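PDB 2FH5: signal recognition particle receptor beta subunit from Mus musculus, which binds GTP and, as a subunit of the signal recognition particle receptor, helps target nascent secretory proteins to the endoplasmic reticulum membrane. Local coordinates for residues Leu11-Cys16 with Arg80-Val85; Leu118-Asn123 with Leu182-Leu187. One frame throughout, in Å; residues are numbered along the deposited sequence.

Contact 1 of 2, residues Leu11-Cys16 with Arg80-Val85; sequences LFVGLC and RAVVFV. With GTP (guanosine-5'-triphosphate), chain D.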
loop_
_atom_site.group_PDB
_atom_site.type_symbol
_atom_site.label_atom_id
_atom_site.label_comp_id
_atom_site.label_asym_id
_atom_site.label_seq_id
_atom_site.Cartn_x
_atom_site.Cartn_y
_atom_site.Cartn_z
ATOM N N LEU B 11 -1.679 4.175 12.993
ATOM C CA LEU B 11 -2.368 3.596 11.856
ATOM C C LEU B 11 -2.363 4.498 10.615
ATOM O O LEU B 11 -2.697 5.677 10.700
ATOM C CB LEU B 11 -3.814 3.296 12.248
ATOM C CG LEU B 11 -3.968 2.567 13.582
ATOM C CD1 LEU B 11 -5.450 2.222 13.800
ATOM C CD2 LEU B 11 -3.110 1.313 13.604
ATOM N N PHE B 12 -1.958 3.957 9.469
ATOM C CA PHE B 12 -1.989 4.720 8.221
ATOM C C PHE B 12 -3.227 4.190 7.480
ATOM O O PHE B 12 -3.337 2.983 7.208
ATOM C CB PHE B 12 -0.731 4.470 7.394
ATOM C CG PHE B 12 0.498 5.134 7.944
ATOM C CD1 PHE B 12 1.102 4.666 9.106
ATOM C CD2 PHE B 12 1.026 6.263 7.330
ATOM C CE1 PHE B 12 2.217 5.320 9.654
ATOM C CE2 PHE B 12 2.138 6.917 7.873
ATOM C CZ PHE B 12 2.732 6.438 9.040
ATOM N N VAL B 13 -4.167 5.081 7.183
ATOM C CA VAL B 13 -5.403 4.691 6.526
ATOM C C VAL B 13 -5.667 5.679 5.414
ATOM O O VAL B 13 -5.094 6.756 5.418
ATOM C CB VAL B 13 -6.613 4.715 7.522
ATOM C CG1 VAL B 13 -6.413 3.685 8.659
ATOM C CG2 VAL B 13 -6.784 6.120 8.089
ATOM N N GLY B 14 -6.538 5.323 4.471
ATOM C CA GLY B 14 -6.838 6.204 3.353
ATOM C C GLY B 14 -7.294 5.380 2.175
ATOM O O GLY B 14 -7.147 4.141 2.178
ATOM N N LEU B 15 -7.830 6.052 1.152
ATOM C CA LEU B 15 -8.327 5.334 -0.022
ATOM C C LEU B 15 -7.186 4.602 -0.694
ATOM O O LEU B 15 -6.017 4.866 -0.403
ATOM C CB LEU B 15 -8.973 6.288 -1.052
ATOM C CG LEU B 15 -10.087 7.203 -0.542
ATOM C CD1 LEU B 15 -10.498 8.127 -1.658
ATOM C CD2 LEU B 15 -11.257 6.399 -0.012
ATOM N N CYS B 16 -7.538 3.669 -1.569
ATOM C CA CYS B 16 -6.547 2.932 -2.349
ATOM C C CYS B 16 -5.712 3.939 -3.108
ATOM O O CYS B 16 -6.230 4.963 -3.547
ATOM C CB CYS B 16 -7.234 2.035 -3.372
ATOM S SG CYS B 16 -7.938 0.567 -2.642
ATOM N N ARG B 80 -2.218 5.054 19.040
ATOM C CA ARG B 80 -1.785 6.233 19.744
ATOM C C ARG B 80 -2.043 7.391 18.774
ATOM O O ARG B 80 -2.260 8.538 19.188
ATOM C CB ARG B 80 -0.291 6.128 20.026
ATOM C CG ARG B 80 0.353 7.389 20.509
ATOM C CD ARG B 80 1.842 7.163 20.691
ATOM N NE ARG B 80 2.370 7.921 21.820
ATOM C CZ ARG B 80 2.160 7.604 23.093
ATOM N NH1 ARG B 80 1.435 6.535 23.403
ATOM N NH2 ARG B 80 2.659 8.366 24.058
ATOM N N ALA B 81 -2.010 7.076 17.477
ATOM C CA ALA B 81 -2.224 8.076 16.443
ATOM C C ALA B 81 -2.681 7.451 15.138
ATOM O O ALA B 81 -2.415 6.284 14.865
ATOM C CB ALA B 81 -0.952 8.875 16.210
ATOM N N VAL B 82 -3.365 8.254 14.332
ATOM C CA VAL B 82 -3.883 7.825 13.052
ATOM C C VAL B 82 -3.451 8.843 12.023
ATOM O O VAL B 82 -3.606 10.040 12.259
ATOM C CB VAL B 82 -5.423 7.781 13.052
ATOM C CG1 VAL B 82 -5.956 7.432 11.640
ATOM C CG2 VAL B 82 -5.893 6.772 14.065
ATOM N N VAL B 83 -2.884 8.370 10.910
ATOM C CA VAL B 83 -2.468 9.236 9.805
ATOM C C VAL B 83 -3.379 8.866 8.667
ATOM O O VAL B 83 -3.362 7.718 8.185
ATOM C CB VAL B 83 -1.035 8.970 9.350
ATOM C CG1 VAL B 83 -0.678 9.898 8.172
ATOM C CG2 VAL B 83 -0.078 9.183 10.520
ATOM N N PHE B 84 -4.211 9.812 8.268
ATOM C CA PHE B 84 -5.137 9.575 7.175
ATOM C C PHE B 84 -4.439 10.156 5.948
ATOM O O PHE B 84 -4.253 11.376 5.843
ATOM C CB PHE B 84 -6.481 10.279 7.461
ATOM C CG PHE B 84 -7.578 9.943 6.484
ATOM C CD1 PHE B 84 -7.608 10.523 5.208
ATOM C CD2 PHE B 84 -8.573 9.034 6.829
ATOM C CE1 PHE B 84 -8.624 10.196 4.287
ATOM C CE2 PHE B 84 -9.606 8.691 5.915
ATOM C CZ PHE B 84 -9.630 9.272 4.647
ATOM N N VAL B 85 -4.037 9.278 5.030
ATOM C CA VAL B 85 -3.339 9.703 3.815
ATOM C C VAL B 85 -4.262 10.103 2.667
ATOM O O VAL B 85 -5.241 9.432 2.370
ATOM C CB VAL B 85 -2.410 8.600 3.346
ATOM C CG1 VAL B 85 -1.579 9.094 2.196
ATOM C CG2 VAL B 85 -1.554 8.127 4.517
HETATM P PG GTP D . -3.645 0.518 -1.116
HETATM O O1G GTP D . -4.478 0.144 -2.244
HETATM O O2G GTP D . -2.703 -0.563 -0.697
HETATM O O3G GTP D . -4.513 1.001 0.067
HETATM O O3B GTP D . -2.699 1.809 -1.761
HETATM P PB GTP D . -1.618 2.600 -1.019
HETATM O O1B GTP D . -2.211 3.807 -0.367
HETATM O O2B GTP D . -0.807 1.777 -0.037
HETATM O O3A GTP D . -0.759 3.090 -2.274
HETATM P PA GTP D . 0.770 2.882 -2.587
HETATM O O1A GTP D . 1.606 3.232 -1.482
HETATM O O2A GTP D . 1.014 1.482 -3.077
HETATM O "O5'" GTP D . 0.902 3.997 -3.705
HETATM C "C5'" GTP D . 0.154 3.842 -4.899
HETATM C "C4'" GTP D . 0.961 4.394 -6.073
HETATM O "O4'" GTP D . 1.249 5.797 -5.890
HETATM C "C3'" GTP D . 2.334 3.738 -6.255
HETATM O "O3'" GTP D . 2.640 3.557 -7.667
HETATM C "C2'" GTP D . 3.267 4.708 -5.590
HETATM O "O2'" GTP D . 4.657 4.580 -5.952
HETATM C "C1'" GTP D . 2.648 6.070 -5.905
HETATM N N9 GTP D . 2.883 7.090 -4.898
HETATM C C8 GTP D . 2.719 6.946 -3.516
HETATM N N7 GTP D . 3.017 8.084 -2.893
HETATM C C5 GTP D . 3.388 9.006 -3.896
HETATM C C6 GTP D . 3.795 10.353 -3.874
HETATM O O6 GTP D . 3.933 11.109 -2.931
HETATM N N1 GTP D . 4.099 10.964 -5.121
HETATM C C2 GTP D . 4.012 10.295 -6.328
HETATM N N2 GTP D . 4.341 10.953 -7.474
HETATM N N3 GTP D . 3.609 8.997 -6.342
HETATM C C4 GTP D . 3.309 8.371 -5.137
HETATM O O HOH W 1 -7.545 8.906 0.962
#

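Contact 2 of 2, residues Leu118-Asn123 with Leu182-Leu187; sequences LLIACN and LKVEFL. With GTP (guanosine-5'-triphosphate), chain D.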
loop_
_atom_site.group_PDB
_atom_site.type_symbol
_atom_site.label_atom_id
_atom_site.label_comp_id
_atom_site.label_asym_id
_atom_site.label_seq_id
_atom_site.Cartn_x
_atom_site.Cartn_y
_atom_site.Cartn_z
ATOM N N LEU B 118 -4.818 12.665 15.532
ATOM C CA LEU B 118 -5.080 12.419 14.115
ATOM C C LEU B 118 -4.420 13.372 13.117
ATOM O O LEU B 118 -4.518 14.578 13.242
ATOM C CB LEU B 118 -6.594 12.416 13.895
ATOM C CG LEU B 118 -7.150 12.589 12.477
ATOM C CD1 LEU B 118 -6.774 11.422 11.571
ATOM C CD2 LEU B 118 -8.657 12.689 12.577
ATOM N N LEU B 119 -3.746 12.832 12.107
ATOM C CA LEU B 119 -3.113 13.688 11.106
ATOM C C LEU B 119 -3.694 13.423 9.731
ATOM O O LEU B 119 -4.027 12.289 9.384
ATOM C CB LEU B 119 -1.596 13.455 11.055
ATOM C CG LEU B 119 -0.813 14.218 9.973
ATOM C CD1 LEU B 119 -0.679 15.686 10.349
ATOM C CD2 LEU B 119 0.569 13.599 9.808
ATOM N N ILE B 120 -3.827 14.481 8.949
ATOM C CA ILE B 120 -4.320 14.355 7.597
ATOM C C ILE B 120 -3.089 14.686 6.754
ATOM O O ILE B 120 -2.724 15.856 6.637
ATOM C CB ILE B 120 -5.429 15.386 7.270
ATOM C CG1 ILE B 120 -6.523 15.355 8.350
ATOM C CG2 ILE B 120 -5.980 15.107 5.854
ATOM C CD1 ILE B 120 -7.282 14.076 8.381
ATOM N N ALA B 121 -2.443 13.662 6.192
ATOM C CA ALA B 121 -1.250 13.854 5.382
ATOM C C ALA B 121 -1.611 13.981 3.920
ATOM O O ALA B 121 -1.986 13.002 3.269
ATOM C CB ALA B 121 -0.294 12.713 5.571
ATOM N N CYS B 122 -1.487 15.207 3.418
ATOM C CA CYS B 122 -1.793 15.523 2.049
ATOM C C CYS B 122 -0.554 15.150 1.234
ATOM O O CYS B 122 0.375 15.943 1.062
ATOM C CB CYS B 122 -2.158 17.002 1.971
ATOM S SG CYS B 122 -3.610 17.394 3.023
ATOM N N ASN B 123 -0.578 13.909 0.742
ATOM C CA ASN B 123 0.515 13.294 0.002
ATOM C C ASN B 123 0.530 13.546 -1.510
ATOM O O ASN B 123 -0.417 14.111 -2.076
ATOM C CB ASN B 123 0.488 11.797 0.339
ATOM C CG ASN B 123 1.674 11.046 -0.192
ATOM O OD1 ASN B 123 2.825 11.512 0.010
ATOM N ND2 ASN B 123 1.441 9.966 -0.795
ATOM N N LEU B 182 -10.710 16.308 19.438
ATOM C CA LEU B 182 -9.556 15.525 18.971
ATOM C C LEU B 182 -8.444 16.423 18.457
ATOM O O LEU B 182 -8.710 17.478 17.886
ATOM C CB LEU B 182 -9.923 14.647 17.779
ATOM C CG LEU B 182 -10.923 13.502 17.737
ATOM C CD1 LEU B 182 -11.408 13.342 16.306
ATOM C CD2 LEU B 182 -10.272 12.231 18.228
ATOM N N LYS B 183 -7.197 15.995 18.637
ATOM C CA LYS B 183 -6.063 16.741 18.093
ATOM C C LYS B 183 -6.087 16.355 16.593
ATOM O O LYS B 183 -6.032 15.172 16.248
ATOM C CB LYS B 183 -4.751 16.270 18.726
ATOM C CG LYS B 183 -4.621 16.534 20.219
ATOM C CD LYS B 183 -4.426 18.022 20.509
ATOM C CE LYS B 183 -4.116 18.263 21.978
ATOM N NZ LYS B 183 -3.879 19.704 22.244
ATOM N N VAL B 184 -6.201 17.336 15.710
ATOM C CA VAL B 184 -6.259 17.055 14.287
ATOM C C VAL B 184 -5.340 18.017 13.569
ATOM O O VAL B 184 -5.500 19.216 13.699
ATOM C CB VAL B 184 -7.703 17.241 13.723
ATOM C CG1 VAL B 184 -7.713 16.997 12.235
ATOM C CG2 VAL B 184 -8.664 16.289 14.397
ATOM N N GLU B 185 -4.370 17.498 12.825
ATOM C CA GLU B 185 -3.468 18.364 12.079
ATOM C C GLU B 185 -3.409 17.989 10.620
ATOM O O GLU B 185 -3.711 16.860 10.237
ATOM C CB GLU B 185 -2.056 18.280 12.614
ATOM C CG GLU B 185 -1.848 18.948 13.933
ATOM C CD GLU B 185 -0.451 18.707 14.444
ATOM O OE1 GLU B 185 0.528 19.023 13.714
ATOM O OE2 GLU B 185 -0.348 18.185 15.576
ATOM N N PHE B 186 -3.001 18.961 9.818
ATOM C CA PHE B 186 -2.829 18.773 8.398
ATOM C C PHE B 186 -1.397 19.100 8.059
ATOM O O PHE B 186 -0.827 20.021 8.627
ATOM C CB PHE B 186 -3.714 19.720 7.601
ATOM C CG PHE B 186 -5.129 19.249 7.448
ATOM C CD1 PHE B 186 -6.034 19.361 8.503
ATOM C CD2 PHE B 186 -5.580 18.757 6.221
ATOM C CE1 PHE B 186 -7.376 18.998 8.340
ATOM C CE2 PHE B 186 -6.912 18.393 6.043
ATOM C CZ PHE B 186 -7.820 18.516 7.111
ATOM N N LEU B 187 -0.801 18.334 7.163
ATOM C CA LEU B 187 0.545 18.649 6.713
ATOM C C LEU B 187 0.678 18.148 5.278
ATOM O O LEU B 187 -0.199 17.440 4.785
ATOM C CB LEU B 187 1.613 18.055 7.641
ATOM C CG LEU B 187 1.962 16.580 7.848
ATOM C CD1 LEU B 187 2.558 15.968 6.584
ATOM C CD2 LEU B 187 2.965 16.500 8.986
HETATM P PG GTP D . -3.645 0.518 -1.116
HETATM O O1G GTP D . -4.478 0.144 -2.244
HETATM O O2G GTP D . -2.703 -0.563 -0.697
HETATM O O3G GTP D . -4.513 1.001 0.067
HETATM O O3B GTP D . -2.699 1.809 -1.761
HETATM P PB GTP D . -1.618 2.600 -1.019
HETATM O O1B GTP D . -2.211 3.807 -0.367
HETATM O O2B GTP D . -0.807 1.777 -0.037
HETATM O O3A GTP D . -0.759 3.090 -2.274
HETATM P PA GTP D . 0.770 2.882 -2.587
HETATM O O1A GTP D . 1.606 3.232 -1.482
HETATM O O2A GTP D . 1.014 1.482 -3.077
HETATM O "O5'" GTP D . 0.902 3.997 -3.705
HETATM C "C5'" GTP D . 0.154 3.842 -4.899
HETATM C "C4'" GTP D . 0.961 4.394 -6.073
HETATM O "O4'" GTP D . 1.249 5.797 -5.890
HETATM C "C3'" GTP D . 2.334 3.738 -6.255
HETATM O "O3'" GTP D . 2.640 3.557 -7.667
HETATM C "C2'" GTP D . 3.267 4.708 -5.590
HETATM O "O2'" GTP D . 4.657 4.580 -5.952
HETATM C "C1'" GTP D . 2.648 6.070 -5.905
HETATM N N9 GTP D . 2.883 7.090 -4.898
HETATM C C8 GTP D . 2.719 6.946 -3.516
HETATM N N7 GTP D . 3.017 8.084 -2.893
HETATM C C5 GTP D . 3.388 9.006 -3.896
HETATM C C6 GTP D . 3.795 10.353 -3.874
HETATM O O6 GTP D . 3.933 11.109 -2.931
HETATM N N1 GTP D . 4.099 10.964 -5.121
HETATM C C2 GTP D . 4.012 10.295 -6.328
HETATM N N2 GTP D . 4.341 10.953 -7.474
HETATM N N3 GTP D . 3.609 8.997 -6.342
HETATM C C4 GTP D . 3.309 8.371 -5.137
#

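Contact 1 of 2, residues Leu11-Cys16 with Arg80-Val85
Leu-11 and Val-13 exchange four backbone hydrogen bonds with Ala-81, Val-83 and Val-85, a parallel ladder that sets Leu-11 beside Val-82 and Val-13 beside Phe-84, the strand axes 4.7 Å apart at closest approach. The straightest is Val-83 N to Leu-11 O, 2.7 Å with 173° at the hydrogen; Val-13 O receives Val-85 N at 2.8 Å. Three CA-H...O contacts fill in between, among them Phe-12 CA to Val-83 O.

Apolar contacts divide between the two faces of the sheet. On one, Phe-12 and Val-83 lie side by side, and Val-83 CB stands over the phenyl face, 4.2 Å from the ring centroid and 22° off its normal, a CH-pi contact displaced toward the rim. Val-85 CG2 meets the ring edge. Replacing Phe-12 by an alanine would probably leave Val-83 CB and Val-85 CG2 without the ring they pack against and open a gap on this face. On the other, Val-13 crosses Phe-84 at about a right angle; with CG1 anti to the carbonyl carbon (chi1 -63°), its CG2 falls between the backbone N and that carbon and comes within 3.6 Å of Phe-84 CD2. Helix 91-110 packs on Phe-84 through Val-98 and Leu-102.

Where direct pairing stops, a water takes over, accepting from Leu-15 N at 2.9 Å and donating to Val-85 O. At the backbone angles of Gly-14 a side chain would jam against the preceding carbonyl, and a CB would also clash with Val-85 O.

Gly-14, Leu-15 and Cys-16 belong to the GTP-binding P-loop, and Cys-16 CA lies 3.5 Å from GTP O1G. The chemistry thus changes along the pair, from buried apolar packing and direct amide bonds to a water-bridged departure that delivers the loop to the phosphates.

Contact 2 of 2, residues Leu118-Asn123 with Leu182-Leu187
Ile-120 and Phe-186 interlock between two parallel strands, 118-123 and the edge strand 184-187, at one side of the P-loop GTPase sheet. The strand axes approach to 4.6 Å and diverge by only 18°, and five backbone hydrogen bonds hold the register from Leu-118 N with Lys-183 O to Cys-122 N with Leu-187 O.

The main bump is the branched head of Ile-120, over which the Phe-186 ring lies like a lid. Ile-120 CB sits 3.6 Å from the ring centroid and 17° off the normal, a CH-pi contact, while its two branches spread beneath the rim: CG2 comes 3.4 Å from Phe-186 CE2, and CG1 faces CZ. With CG of Phe-186 anti to its own carbonyl carbon (chi1 -82°), the ring leans across its neighbour strand. Cys-122 SG meets the same ring at its edge, a sulfur-aromatic contact. Phe-177 adds an edge-to-face ring contact. Further back on this face, Leu-118 CD2 rests against Val-184 CG2 at 4.0 Å, the two side chains pointing the same way.

On the opposite face, Leu-119 and Leu-187 cross at about a right angle. The fork of Leu-119 straddles Leu-187 CG, with CD1 at 3.7 Å and CD2 nearly as close, and CD1 also fills the hollow beside Glu-185 CB. Trp-209 of helix 204-213 packs on both leucines, and Lys-212 of that helix forms a salt bridge with the Glu-185 carboxylate.

The strand 118-123 finishes in the GTP pocket: Asn-123, its ND2 hydrogen-bonded to Ser-18 O, places OD1 3.2 Å from GTP O6.

In the fold
From the N terminus, strand 9-13 leads into the P-loop and helix 20-29; the chain then adds strands 42-47 and 55-60 and helix 65-75 before strand 79-87 returns beside the first, and contact 1 closes this loop. Helix 91-110 follows, then strand 117-123; after helix 133-150, strand 184-188 closes contact 2. The contacts are in series, neither nested nor crossed, with centres about 9 Å apart. Their common border is the pairing of strands 79-87 and 117-123, where Phe-84 N lies 2.7 Å from Leu-119 O, a probable hydrogen bond. Together they span four adjacent parallel strands, linking the phosphate side of the GTP site to its base side.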